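PDB 4OH1: L-iditol 2-dehydrogenase from Clostridium scindens, which probably catalyses the NAD+-dependent oxidation of L-iditol or a related polyol, as a zinc-binding member of the zinc-containing alcohol dehydrogenase family. Local coordinates for residues Pro29-Lys32 and Ile36-Lys39; Ala100-Tyr105 and Tyr125-Phe130; Ser165-Lys170 and Ala302-Lys307; Glu209-Ala214 and Asp220-Ser225; Glu232-Ile235 and Arg241-Cys244. One frame throughout, in Å; residues are numbered along the deposited sequence.

In the fold
The five contacts show how bonding chemistry follows place in a two-domain dehydrogenase. Contacts 1 and 2 belong to the GroES-like domain: contact 1 ties a loop to a sheet strand through a buried arginine, whereas contact 2, at the surface, relies on one backbone bond and aromatic neighbours near the zinc ion. Contact 3, partly buried, is wholly polar and brings the end of helix 156-168 to segment 302-307, distant in sequence; its F305 packs on N101 of contact 2, and its A169 on C244 of contact 5. Contacts 4 and 5 lie in the Rossmann-type domain, apolar packing prevailing in the former and a tyrosine-to-helix bond in the latter, and they meet where L223 touches A234.

Contact 1 (Pro29-Lys32 and Ile36-Lys39); sequences PEPK and IRIK
The guanidinium group of R37 meets two acceptors of the 29-32 loop at once. Two of its nitrogens converge side-on upon the carbonyl oxygen of P29: NH2 lies 2.7 Å from P29 O, and NE lies 3.0 Å from P29 O. Both bonds run close to the guanidinium plane, so this one oxygen fixes the rotation of the group. The NH2 bond is the straighter of the two, with 154° at the hydrogen.

NH2 does double duty, because E30 OE2 forms a salt bridge with R37 NH2 at 2.9 Å, again at the guanidinium edge. The carboxylate does not lie flat against its partner; the two planes stand 79° apart, nearly perpendicular. Next to this polar cluster P31 supplies the apolar part of the contact, its CB resting 3.9 Å from I36 N and its CD near R37 NH2.

Torsions explain the reach of the arginine. CG is anti to the backbone N (chi1 -179°), which sends the chain out from the strand toward the loop, and bends at chi2 and chi3 then bring NE and NH2 round to the carbonyl.

Further out, D81 takes the remaining terminal nitrogen of R37 in a salt bridge, and K82 pairs with the other carboxylate oxygen of E30. The acidic partners probably balance the charge of the buried guanidinium. Strand 35-44 runs antiparallel to both 75-83 and 133-137, and an arginine reaching from it to a carbonyl here fastens the preceding loop to the sheet of the GroES-like domain of zinc-containing alcohol dehydrogenases.

Contact 2 (Ala100-Tyr105 and Tyr125-Phe130); sequences ANYAKY and YRMNGF
Y125 lies beside Y102 at the start of this contact, the two side chains running alongside each other in the same direction. Y125 CD1 comes 3.9 Å from Y102 CE2, and each atom lies near the plane of the opposing ring: the rings meet by their edges, without stacking. At the backbone, Y125 and A103 form an antiparallel non-hydrogen-bonded pair, while the CA of Y125 makes a CA-H...O contact with Y102 O. Y125 also packs on W290 of the second subunit.

R126 follows with the one hydrogen bond that crosses between the segments, from R126 N to Y102 O at 2.9 Å, nearly straight at 170°. Its side chain leads off instead toward V135 and Y136 of strand 133-137.

M127, present as selenomethionine, then turns back to Y102. M127 CE lies 3.7 Å from Y102 CD2, and M127 SE sits 4.8 Å from the centroid of the Y102 ring in an oblique Met-aromatic contact. Y102 has CG between its own backbone N and carbonyl carbon (chi1 65°), which places the ring beside both Y125 and M127. Just before it, N101 OD1 accepts from A103 N at 3.1 Å, an Asx turn.

Y102 also meets zinc ligand H74 edge-to-face, its side chain about 6 Å from the zinc ion. Across these segments the ring is held by packing and not by charge, which probably helps place it beside H74.

Contact 3 (Ser165-Lys170 and Ala302-Lys307); sequences SAEQAK and AWQFPK
K307 NZ is gripped by two oxygens, one from each side of the contact. K307 NZ gives a 2.8 Å salt-bridging hydrogen bond to E167 OE2, using the syn lone pair of the carboxylate, and a 2.6 Å bond to Q304 OE1 within its own segment, in the plane of that amide carbonyl and on a lone pair. The other end of the amide closes the circuit: Q304 NE2 donates to E167 OE1 at 3.0 Å, almost straight at 172°. The oxygen lies in the amide plane, whereas the nitrogen meets the carboxylate from above its plane, the two flat groups being turned 38° apart.

E167 thus has both oxygens engaged, and lysine and amide together fix the rotation of its carboxylate. Its chain runs extended beyond CG toward two oppositely directed partners. K307 starts with CG anti to the backbone N (chi1 -176°) and bends at chi3 to bring NZ in. S164 OG also bonds to Q304 NE2, tying the amide back to helix 156-168.

That helix presents E167 near its C-terminal end, where K170 closes a Schellman motif; Q304 leads into helix 305-311, K307 lies on it, and Y173 of the fourth subunit packs on E167 and K307.

Contact 4 (Glu209-Ala214 and Asp220-Ser225); sequences EKLELA and DYALNS
L211 and A222 meet closely, their CB atoms 3.8 Å apart. A222 CB also sits 3.5 Å from L211 O, so the small methyl lets the strand approach the helix backbone itself. Beyond it the fork of L211 lies against the peptide joining L223 to N224: L211 CD2 is 3.4 Å from L223 O and L211 CD1 is 3.8 Å from N224 N. With CG anti to the carbonyl carbon (chi1 -61°), the branches are carried along the strand toward that peptide. One turn on, A214 CB reaches A222 CB at a slacker 4.3 Å.

The axes of the helix 209-214 and strand 221-224 segments approach to 7.7 Å and run nearly antiparallel, at 164°, as expected of the return step of a beta-alpha-beta crossover: strand 200-205, helix 208-216 and strand 221-224 make one such unit of the Rossmann-type fold, and A214 also packs on V203 of the adjoining strand 200-205.

Looser is the outer side. E212 points away from the strand, and E209 is exposed and poorly ordered. No hydrogen bond joins the segments, and polar ends look elsewhere: N224 OD1 accepts from A226 N, and D220 forms a salt bridge with R314 of the fourth subunit.

Contact 5 (Glu232-Ile235 and Arg241-Cys244); sequences ERAI and RYDC. With EDO (1,2-ethanediol), chain F.
Helix 230-238 and strand 242-247 are consecutive elements of the Rossmann-type domain, and this contact closes the turn from one into the other. Y242 and A234 carry its polar part. The phenol OH of Y242 donates to A234 O at 2.9 Å, approaching from above the carbonyl plane, 46° out of it, and not along a lone pair. The carbonyl lies near the plane of the ring, at its edge. Y242 CE1 also rests 4.0 Å from A234 CB, so the ring end touches both the methyl and the carbonyl of the alanine. The hydroxyl is also held by a hydrogen bond with T202 OG1, its principal partner outside the two segments.

Alongside, I235 and R241 make the apolar half. Their side chains run side by side in the same direction, with I235 CG1 3.9 Å from R241 CG and I235 CD1 4.0 Å from the same carbon. R241 thus offers its aliphatic stem to the isoleucine; a bend at chi3 (-84°) turns its charged end, which makes a salt bridge with D291.

A 1,2-ethanediol, probably from the crystallisation liquor, sits beside the strand. The diol O1 lies 3.1 Å from D243 OD1 and 3.2 Å from R241 O, and the diol also bonds to E110 of the second subunit.

The chain turns a corner at D243, whose OD2 accepts from S176 N. Y242 lies against S176 and A178 of strand 176-180, which neighbours 242-247 in the parallel sheet, and backbone partners change from L261 and A263 for Y242 to S176 and A178 for C244.

Contact 1 (Pro29-Lys32 and Ile36-Lys39)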
# COMPACT_ATOMS: atom_id res chain seq x y z
N PRO A 29 -32.87 2.36 30.39
CA PRO A 29 -32.03 1.16 30.34
C PRO A 29 -30.90 1.19 31.40
O PRO A 29 -30.51 2.25 31.87
CB PRO A 29 -31.46 1.19 28.93
CG PRO A 29 -31.35 2.61 28.60
CD PRO A 29 -32.60 3.25 29.25
N GLU A 30 -30.38 0.02 31.73
CA GLU A 30 -29.44 -0.16 32.83
C GLU A 30 -28.22 -0.84 32.29
O GLU A 30 -28.33 -1.81 31.60
CB GLU A 30 -30.09 -1.05 33.91
CG GLU A 30 -31.08 -0.33 34.85
CD GLU A 30 -30.45 0.92 35.46
OE1 GLU A 30 -29.22 0.95 35.60
OE2 GLU A 30 -31.17 1.90 35.79
N PRO A 31 -27.04 -0.34 32.56
CA PRO A 31 -25.87 -1.02 32.01
C PRO A 31 -25.37 -2.18 32.85
O PRO A 31 -25.28 -2.06 34.05
CB PRO A 31 -24.81 0.05 32.05
CG PRO A 31 -25.26 0.97 33.15
CD PRO A 31 -26.72 0.98 33.11
N LYS A 32 -25.01 -3.28 32.20
CA LYS A 32 -24.27 -4.37 32.86
C LYS A 32 -22.84 -3.91 33.16
O LYS A 32 -22.52 -2.75 32.94
CB LYS A 32 -24.17 -5.58 31.97
CG LYS A 32 -25.45 -6.04 31.39
CD LYS A 32 -25.23 -7.42 30.79
CE LYS A 32 -26.26 -7.77 29.75
NZ LYS A 32 -27.61 -7.33 30.16
N ILE A 36 -22.21 1.01 29.35
CA ILE A 36 -22.15 2.41 29.68
C ILE A 36 -23.46 2.98 29.20
O ILE A 36 -23.90 2.69 28.08
CB ILE A 36 -21.00 3.11 28.92
CG1 ILE A 36 -19.66 2.49 29.30
CG2 ILE A 36 -20.98 4.57 29.22
CD1 ILE A 36 -18.50 3.21 28.74
N ARG A 37 -24.08 3.82 30.02
CA ARG A 37 -25.26 4.51 29.60
C ARG A 37 -24.90 5.95 29.31
O ARG A 37 -24.20 6.62 30.09
CB ARG A 37 -26.33 4.44 30.67
CG ARG A 37 -27.60 5.16 30.23
CD ARG A 37 -28.29 5.78 31.41
NE ARG A 37 -28.92 4.75 32.15
CZ ARG A 37 -29.11 4.74 33.47
NH1 ARG A 37 -28.73 5.73 34.27
NH2 ARG A 37 -29.71 3.69 33.98
N ILE A 38 -25.40 6.42 28.17
CA ILE A 38 -25.20 7.75 27.68
C ILE A 38 -26.45 8.52 27.85
O ILE A 38 -27.53 8.07 27.51
CB ILE A 38 -24.94 7.80 26.09
CG1 ILE A 38 -23.80 6.94 25.67
CG2 ILE A 38 -24.64 9.19 25.62
CD1 ILE A 38 -22.68 7.02 26.65
N LYS A 39 -26.30 9.74 28.28
CA LYS A 39 -27.36 10.66 28.13
C LYS A 39 -27.14 11.32 26.76
O LYS A 39 -26.14 12.03 26.57
CB LYS A 39 -27.29 11.73 29.18
CG LYS A 39 -28.50 12.53 29.19
CD LYS A 39 -28.32 13.91 29.72
CE LYS A 39 -29.71 14.49 29.89
NZ LYS A 39 -29.60 15.90 30.25

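Contact 2 (Ala100-Tyr105 and Tyr125-Phe130)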
# COMPACT_ATOMS: atom_id res chain seq x y z
N ALA A 100 -20.79 7.29 20.21
CA ALA A 100 -20.97 5.84 20.21
C ALA A 100 -20.94 5.28 18.79
O ALA A 100 -21.42 5.93 17.86
CB ALA A 100 -22.30 5.50 20.85
N ASN A 101 -20.37 4.09 18.66
CA ASN A 101 -20.42 3.31 17.46
C ASN A 101 -21.54 2.27 17.61
O ASN A 101 -21.46 1.44 18.47
CB ASN A 101 -19.06 2.63 17.28
CG ASN A 101 -19.00 1.76 16.05
OD1 ASN A 101 -19.91 1.71 15.24
ND2 ASN A 101 -17.89 1.06 15.90
N TYR A 102 -22.56 2.33 16.75
CA TYR A 102 -23.71 1.46 16.83
C TYR A 102 -23.29 0.01 16.70
O TYR A 102 -23.99 -0.88 17.17
CB TYR A 102 -24.74 1.81 15.71
CG TYR A 102 -24.21 1.56 14.30
CD1 TYR A 102 -23.49 2.53 13.62
CD2 TYR A 102 -24.36 0.35 13.69
CE1 TYR A 102 -22.97 2.30 12.34
CE2 TYR A 102 -23.84 0.09 12.42
CZ TYR A 102 -23.15 1.08 11.75
OH TYR A 102 -22.59 0.83 10.51
N ALA A 103 -22.17 -0.25 16.02
CA ALA A 103 -21.83 -1.63 15.64
C ALA A 103 -21.07 -2.31 16.78
O ALA A 103 -20.13 -1.75 17.29
CB ALA A 103 -20.98 -1.63 14.36
N LYS A 104 -21.50 -3.52 17.16
CA LYS A 104 -20.84 -4.33 18.18
C LYS A 104 -20.14 -5.53 17.54
O LYS A 104 -20.79 -6.46 17.06
CB LYS A 104 -21.86 -4.81 19.20
CG LYS A 104 -21.27 -5.69 20.34
CD LYS A 104 -20.18 -4.96 21.06
CE LYS A 104 -19.78 -5.63 22.33
NZ LYS A 104 -19.20 -6.94 22.04
N TYR A 105 -18.81 -5.52 17.58
CA TYR A 105 -18.04 -6.62 17.04
C TYR A 105 -17.90 -7.75 18.08
O TYR A 105 -17.78 -7.48 19.26
CB TYR A 105 -16.65 -6.09 16.65
CG TYR A 105 -16.74 -4.80 15.88
CD1 TYR A 105 -17.54 -4.71 14.74
CD2 TYR A 105 -16.05 -3.67 16.30
CE1 TYR A 105 -17.66 -3.52 14.03
CE2 TYR A 105 -16.15 -2.45 15.57
CZ TYR A 105 -16.96 -2.40 14.43
OH TYR A 105 -17.09 -1.25 13.68
N TYR A 125 -26.00 -4.80 16.47
CA TYR A 125 -26.32 -3.41 16.13
C TYR A 125 -27.13 -2.78 17.24
O TYR A 125 -28.17 -3.29 17.57
CB TYR A 125 -27.13 -3.33 14.84
CG TYR A 125 -26.52 -4.03 13.64
CD1 TYR A 125 -25.66 -3.36 12.81
CD2 TYR A 125 -26.82 -5.36 13.34
CE1 TYR A 125 -25.08 -3.96 11.69
CE2 TYR A 125 -26.24 -5.99 12.23
CZ TYR A 125 -25.38 -5.27 11.40
OH TYR A 125 -24.81 -5.84 10.29
N ARG A 126 -26.66 -1.69 17.84
CA ARG A 126 -27.42 -1.03 18.90
C ARG A 126 -27.93 0.27 18.30
O ARG A 126 -27.17 1.23 18.11
CB ARG A 126 -26.55 -0.75 20.13
CG ARG A 126 -25.72 -1.93 20.65
CD ARG A 126 -26.53 -2.98 21.45
NE ARG A 126 -27.25 -2.43 22.61
CZ ARG A 126 -26.84 -2.37 23.90
NH1 ARG A 126 -25.65 -2.80 24.34
NH2 ARG A 126 -27.65 -1.84 24.80
N MSE A 127 -29.23 0.28 17.96
CA MSE A 127 -29.84 1.36 17.24
C MSE A 127 -30.83 2.03 18.19
O MSE A 127 -32.00 1.79 18.09
CB MSE A 127 -30.59 0.87 15.98
CG MSE A 127 -29.87 -0.09 15.05
SE MSE A 127 -28.15 0.61 14.45
CE MSE A 127 -27.91 -0.23 12.65
N ASN A 128 -30.33 2.84 19.11
CA ASN A 128 -31.15 3.63 19.99
C ASN A 128 -30.74 5.03 20.06
O ASN A 128 -30.92 5.68 21.05
CB ASN A 128 -31.05 3.09 21.36
CG ASN A 128 -31.54 1.72 21.41
OD1 ASN A 128 -32.73 1.47 21.25
ND2 ASN A 128 -30.64 0.81 21.54
N GLY A 129 -30.20 5.53 18.96
CA GLY A 129 -29.76 6.89 18.88
C GLY A 129 -30.81 7.90 19.23
O GLY A 129 -30.51 8.88 19.87
N PHE A 130 -32.05 7.63 18.82
CA PHE A 130 -33.15 8.55 19.02
C PHE A 130 -33.92 8.27 20.34
O PHE A 130 -35.16 8.15 20.39
CB PHE A 130 -34.04 8.51 17.79
CG PHE A 130 -33.40 9.10 16.57
CD1 PHE A 130 -33.00 10.42 16.55
CD2 PHE A 130 -33.23 8.33 15.42
CE1 PHE A 130 -32.41 10.96 15.42
CE2 PHE A 130 -32.64 8.88 14.30
CZ PHE A 130 -32.23 10.21 14.31

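Contact 3 (Ser165-Lys170 and Ala302-Lys307)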
# COMPACT_ATOMS: atom_id res chain seq x y z
N SER A 165 -14.68 5.83 2.43
CA SER A 165 -14.93 5.95 1.03
C SER A 165 -13.83 6.78 0.38
O SER A 165 -13.29 6.40 -0.65
CB SER A 165 -16.32 6.61 0.82
OG SER A 165 -17.32 5.72 1.33
N ALA A 166 -13.42 7.88 0.99
CA ALA A 166 -12.34 8.68 0.44
C ALA A 166 -11.07 7.90 0.37
O ALA A 166 -10.36 7.96 -0.63
CB ALA A 166 -12.12 9.96 1.20
N GLU A 167 -10.79 7.12 1.39
CA GLU A 167 -9.59 6.34 1.41
C GLU A 167 -9.65 5.26 0.40
O GLU A 167 -8.66 4.93 -0.22
CB GLU A 167 -9.39 5.75 2.79
CG GLU A 167 -8.96 6.80 3.77
CD GLU A 167 -8.91 6.37 5.23
OE1 GLU A 167 -9.43 5.28 5.58
OE2 GLU A 167 -8.36 7.16 6.05
N GLN A 168 -10.81 4.66 0.25
CA GLN A 168 -10.96 3.60 -0.73
C GLN A 168 -10.84 4.14 -2.19
O GLN A 168 -10.33 3.48 -3.05
CB GLN A 168 -12.28 2.91 -0.51
CG GLN A 168 -12.54 1.78 -1.45
CD GLN A 168 -11.50 0.67 -1.33
OE1 GLN A 168 -11.73 -0.31 -0.64
NE2 GLN A 168 -10.38 0.78 -2.07
N ALA A 169 -11.26 5.36 -2.42
CA ALA A 169 -11.09 6.02 -3.71
C ALA A 169 -9.68 6.53 -3.92
O ALA A 169 -9.34 7.07 -5.00
CB ALA A 169 -12.05 7.20 -3.79
N LYS A 170 -8.86 6.43 -2.87
CA LYS A 170 -7.48 6.83 -2.94
C LYS A 170 -7.29 8.30 -3.29
O LYS A 170 -6.40 8.67 -4.05
CB LYS A 170 -6.75 5.93 -3.92
CG LYS A 170 -6.81 4.56 -3.35
CD LYS A 170 -6.42 3.54 -4.28
CE LYS A 170 -6.68 2.20 -3.65
NZ LYS A 170 -5.78 1.25 -4.36
N ALA A 302 -14.02 0.45 9.15
CA ALA A 302 -13.44 -0.27 10.28
C ALA A 302 -12.36 0.57 10.90
O ALA A 302 -11.52 1.09 10.15
CB ALA A 302 -12.78 -1.55 9.80
N TRP A 303 -12.32 0.63 12.23
CA TRP A 303 -11.28 1.36 12.93
C TRP A 303 -11.21 2.85 12.60
O TRP A 303 -10.16 3.41 12.65
CB TRP A 303 -9.91 0.76 12.62
CG TRP A 303 -9.90 -0.75 12.77
CD1 TRP A 303 -9.51 -1.63 11.82
CD2 TRP A 303 -10.25 -1.54 13.93
NE1 TRP A 303 -9.62 -2.92 12.30
CE2 TRP A 303 -10.05 -2.89 13.60
CE3 TRP A 303 -10.71 -1.24 15.22
CZ2 TRP A 303 -10.31 -3.93 14.49
CZ3 TRP A 303 -11.00 -2.29 16.10
CH2 TRP A 303 -10.79 -3.60 15.72
N GLN A 304 -12.33 3.47 12.27
CA GLN A 304 -12.30 4.85 11.84
C GLN A 304 -12.68 5.86 12.90
O GLN A 304 -12.57 7.09 12.67
CB GLN A 304 -13.23 5.05 10.64
CG GLN A 304 -12.89 4.23 9.42
CD GLN A 304 -11.68 4.76 8.65
OE1 GLN A 304 -10.85 5.45 9.17
NE2 GLN A 304 -11.59 4.41 7.44
N PHE A 305 -13.18 5.39 14.03
CA PHE A 305 -13.78 6.32 15.00
C PHE A 305 -12.79 7.32 15.61
O PHE A 305 -13.03 8.53 15.62
CB PHE A 305 -14.62 5.54 16.03
CG PHE A 305 -16.12 5.43 15.63
CD1 PHE A 305 -16.56 4.52 14.66
CD2 PHE A 305 -17.05 6.26 16.20
CE1 PHE A 305 -17.91 4.45 14.29
CE2 PHE A 305 -18.40 6.19 15.82
CZ PHE A 305 -18.81 5.29 14.87
N PRO A 306 -11.62 6.85 16.07
CA PRO A 306 -10.65 7.80 16.65
C PRO A 306 -10.21 8.86 15.62
O PRO A 306 -10.23 10.08 15.92
CB PRO A 306 -9.51 6.89 17.12
CG PRO A 306 -10.23 5.58 17.40
CD PRO A 306 -11.20 5.46 16.28
N LYS A 307 -9.94 8.38 14.41
CA LYS A 307 -9.60 9.24 13.25
C LYS A 307 -10.63 10.32 12.97
O LYS A 307 -10.38 11.54 12.87
CB LYS A 307 -9.36 8.34 12.04
CG LYS A 307 -8.91 9.07 10.79
CD LYS A 307 -8.96 8.24 9.58
CE LYS A 307 -8.00 7.09 9.64
NZ LYS A 307 -8.36 6.13 8.61

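Contact 4 (Glu209-Ala214 and Asp220-Ser225)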
# COMPACT_ATOMS: atom_id res chain seq x y z
N GLU A 209 -29.99 24.00 -5.83
CA GLU A 209 -29.62 24.59 -4.53
C GLU A 209 -28.47 23.78 -3.90
O GLU A 209 -27.62 24.28 -3.13
CB GLU A 209 -30.83 24.54 -3.61
CG GLU A 209 -31.14 25.82 -2.92
CD GLU A 209 -32.41 25.72 -2.09
OE1 GLU A 209 -33.08 24.65 -2.08
OE2 GLU A 209 -32.74 26.71 -1.42
N LYS A 210 -28.49 22.50 -4.20
CA LYS A 210 -27.50 21.61 -3.67
C LYS A 210 -26.20 21.79 -4.42
O LYS A 210 -25.16 21.62 -3.84
CB LYS A 210 -28.00 20.18 -3.77
CG LYS A 210 -29.31 19.98 -3.02
CD LYS A 210 -29.56 18.54 -2.84
CE LYS A 210 -30.84 18.30 -2.09
NZ LYS A 210 -31.13 16.86 -2.22
N LEU A 211 -26.26 22.16 -5.69
CA LEU A 211 -25.04 22.42 -6.39
C LEU A 211 -24.40 23.68 -5.79
O LEU A 211 -23.18 23.73 -5.60
CB LEU A 211 -25.28 22.53 -7.89
CG LEU A 211 -25.85 21.27 -8.56
CD1 LEU A 211 -26.15 21.52 -10.01
CD2 LEU A 211 -24.96 20.03 -8.43
N GLU A 212 -25.20 24.66 -5.42
CA GLU A 212 -24.60 25.83 -4.78
C GLU A 212 -23.92 25.46 -3.45
O GLU A 212 -22.87 25.98 -3.08
CB GLU A 212 -25.64 26.89 -4.54
CG GLU A 212 -25.16 28.27 -4.89
CD GLU A 212 -26.16 29.37 -4.45
OE1 GLU A 212 -27.12 29.65 -5.21
OE2 GLU A 212 -25.98 29.95 -3.35
N LEU A 213 -24.51 24.52 -2.76
CA LEU A 213 -23.96 24.12 -1.48
C LEU A 213 -22.61 23.40 -1.67
O LEU A 213 -21.71 23.61 -0.92
CB LEU A 213 -24.98 23.24 -0.74
CG LEU A 213 -24.62 22.82 0.68
CD1 LEU A 213 -24.48 24.04 1.57
CD2 LEU A 213 -25.70 21.88 1.23
N ALA A 214 -22.50 22.56 -2.67
CA ALA A 214 -21.24 21.97 -3.02
C ALA A 214 -20.14 23.00 -3.23
O ALA A 214 -19.00 22.83 -2.74
CB ALA A 214 -21.39 21.15 -4.23
N ASP A 220 -14.76 22.62 -6.73
CA ASP A 220 -14.39 23.50 -7.84
C ASP A 220 -15.54 23.65 -8.83
O ASP A 220 -15.79 24.73 -9.33
CB ASP A 220 -13.13 22.96 -8.57
CG ASP A 220 -11.94 22.80 -7.64
OD1 ASP A 220 -11.40 23.82 -7.23
OD2 ASP A 220 -11.57 21.68 -7.24
N TYR A 221 -16.23 22.55 -9.14
CA TYR A 221 -17.32 22.62 -10.07
C TYR A 221 -18.49 21.84 -9.51
O TYR A 221 -18.32 20.88 -8.75
CB TYR A 221 -16.90 22.01 -11.42
CG TYR A 221 -15.69 22.66 -11.99
CD1 TYR A 221 -15.75 23.95 -12.49
CD2 TYR A 221 -14.47 22.03 -11.97
CE1 TYR A 221 -14.65 24.57 -13.00
CE2 TYR A 221 -13.33 22.66 -12.48
CZ TYR A 221 -13.46 23.93 -12.99
OH TYR A 221 -12.38 24.58 -13.47
N ALA A 222 -19.67 22.23 -9.91
CA ALA A 222 -20.89 21.57 -9.48
C ALA A 222 -21.84 21.50 -10.65
O ALA A 222 -22.22 22.52 -11.18
CB ALA A 222 -21.50 22.30 -8.34
N LEU A 223 -22.18 20.29 -11.08
CA LEU A 223 -22.87 20.12 -12.33
C LEU A 223 -24.15 19.34 -12.18
O LEU A 223 -24.28 18.45 -11.32
CB LEU A 223 -21.98 19.37 -13.31
CG LEU A 223 -20.65 20.00 -13.69
CD1 LEU A 223 -19.83 19.08 -14.57
CD2 LEU A 223 -20.92 21.32 -14.34
N ASN A 224 -25.07 19.64 -13.08
CA ASN A 224 -26.35 18.95 -13.11
C ASN A 224 -26.28 17.60 -13.82
O ASN A 224 -26.03 17.55 -15.03
CB ASN A 224 -27.38 19.80 -13.78
CG ASN A 224 -28.76 19.25 -13.57
OD1 ASN A 224 -29.02 18.04 -13.76
ND2 ASN A 224 -29.64 20.11 -13.10
N SER A 225 -26.53 16.52 -13.09
CA SER A 225 -26.27 15.17 -13.59
C SER A 225 -27.32 14.68 -14.57
O SER A 225 -27.09 13.63 -15.22
CB SER A 225 -26.14 14.16 -12.47
OG SER A 225 -27.22 14.24 -11.58

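Contact 5 (Glu232-Ile235 and Arg241-Cys244)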
# COMPACT_ATOMS: atom_id res chain seq x y z
N GLU A 232 -19.06 15.15 -20.80
CA GLU A 232 -18.02 15.79 -21.57
C GLU A 232 -17.74 17.12 -21.01
O GLU A 232 -16.58 17.47 -20.94
CB GLU A 232 -18.35 15.89 -23.08
CG GLU A 232 -18.31 14.53 -23.78
CD GLU A 232 -19.64 13.70 -23.63
OE1 GLU A 232 -20.46 13.89 -22.67
OE2 GLU A 232 -19.86 12.85 -24.55
N ARG A 233 -18.75 17.88 -20.57
CA ARG A 233 -18.42 19.14 -19.88
C ARG A 233 -17.49 18.85 -18.70
O ARG A 233 -16.46 19.48 -18.54
CB ARG A 233 -19.65 19.88 -19.38
CG ARG A 233 -20.58 20.26 -20.49
CD ARG A 233 -21.68 21.27 -20.03
NE ARG A 233 -22.87 20.66 -19.41
CZ ARG A 233 -23.79 19.92 -20.05
NH1 ARG A 233 -23.67 19.63 -21.35
NH2 ARG A 233 -24.83 19.44 -19.37
N ALA A 234 -17.83 17.83 -17.90
CA ALA A 234 -17.06 17.54 -16.71
C ALA A 234 -15.64 17.16 -17.05
O ALA A 234 -14.71 17.56 -16.38
CB ALA A 234 -17.72 16.43 -15.87
N ILE A 235 -15.46 16.41 -18.12
CA ILE A 235 -14.13 15.97 -18.48
C ILE A 235 -13.32 17.18 -19.01
O ILE A 235 -12.14 17.38 -18.64
CB ILE A 235 -14.21 14.84 -19.49
CG1 ILE A 235 -14.66 13.57 -18.77
CG2 ILE A 235 -12.88 14.62 -20.15
CD1 ILE A 235 -15.36 12.65 -19.74
N ARG A 241 -10.34 12.74 -17.59
CA ARG A 241 -11.24 11.94 -16.81
C ARG A 241 -10.81 11.96 -15.32
O ARG A 241 -9.72 12.45 -15.00
CB ARG A 241 -11.34 10.56 -17.41
CG ARG A 241 -12.17 10.55 -18.65
CD ARG A 241 -12.54 9.18 -19.08
NE ARG A 241 -11.46 8.64 -19.86
CZ ARG A 241 -11.23 7.34 -20.04
NH1 ARG A 241 -11.94 6.39 -19.42
NH2 ARG A 241 -10.23 6.98 -20.81
N TYR A 242 -11.69 11.51 -14.44
CA TYR A 242 -11.51 11.64 -13.02
C TYR A 242 -10.75 10.50 -12.36
O TYR A 242 -11.06 9.34 -12.58
CB TYR A 242 -12.86 11.88 -12.34
CG TYR A 242 -13.39 13.25 -12.65
CD1 TYR A 242 -14.01 13.51 -13.86
CD2 TYR A 242 -13.29 14.28 -11.75
CE1 TYR A 242 -14.46 14.78 -14.17
CE2 TYR A 242 -13.76 15.58 -12.05
CZ TYR A 242 -14.32 15.81 -13.26
OH TYR A 242 -14.82 17.06 -13.57
N ASP A 243 -9.78 10.82 -11.52
CA ASP A 243 -9.01 9.74 -10.86
C ASP A 243 -9.81 8.97 -9.79
O ASP A 243 -9.59 7.79 -9.58
CB ASP A 243 -7.72 10.24 -10.26
CG ASP A 243 -6.88 11.04 -11.27
OD1 ASP A 243 -6.52 10.54 -12.34
OD2 ASP A 243 -6.61 12.20 -10.97
N CYS A 244 -10.77 9.65 -9.18
CA CYS A 244 -11.50 9.16 -8.05
C CYS A 244 -12.97 9.45 -8.33
O CYS A 244 -13.30 10.58 -8.64
CB CYS A 244 -11.08 9.91 -6.80
SG CYS A 244 -9.28 9.89 -6.48
C1 EDO F . -5.73 11.86 -16.01
O1 EDO F . -6.48 12.29 -14.87
C2 EDO F . -4.54 12.79 -16.20
O2 EDO F . -3.71 12.81 -15.02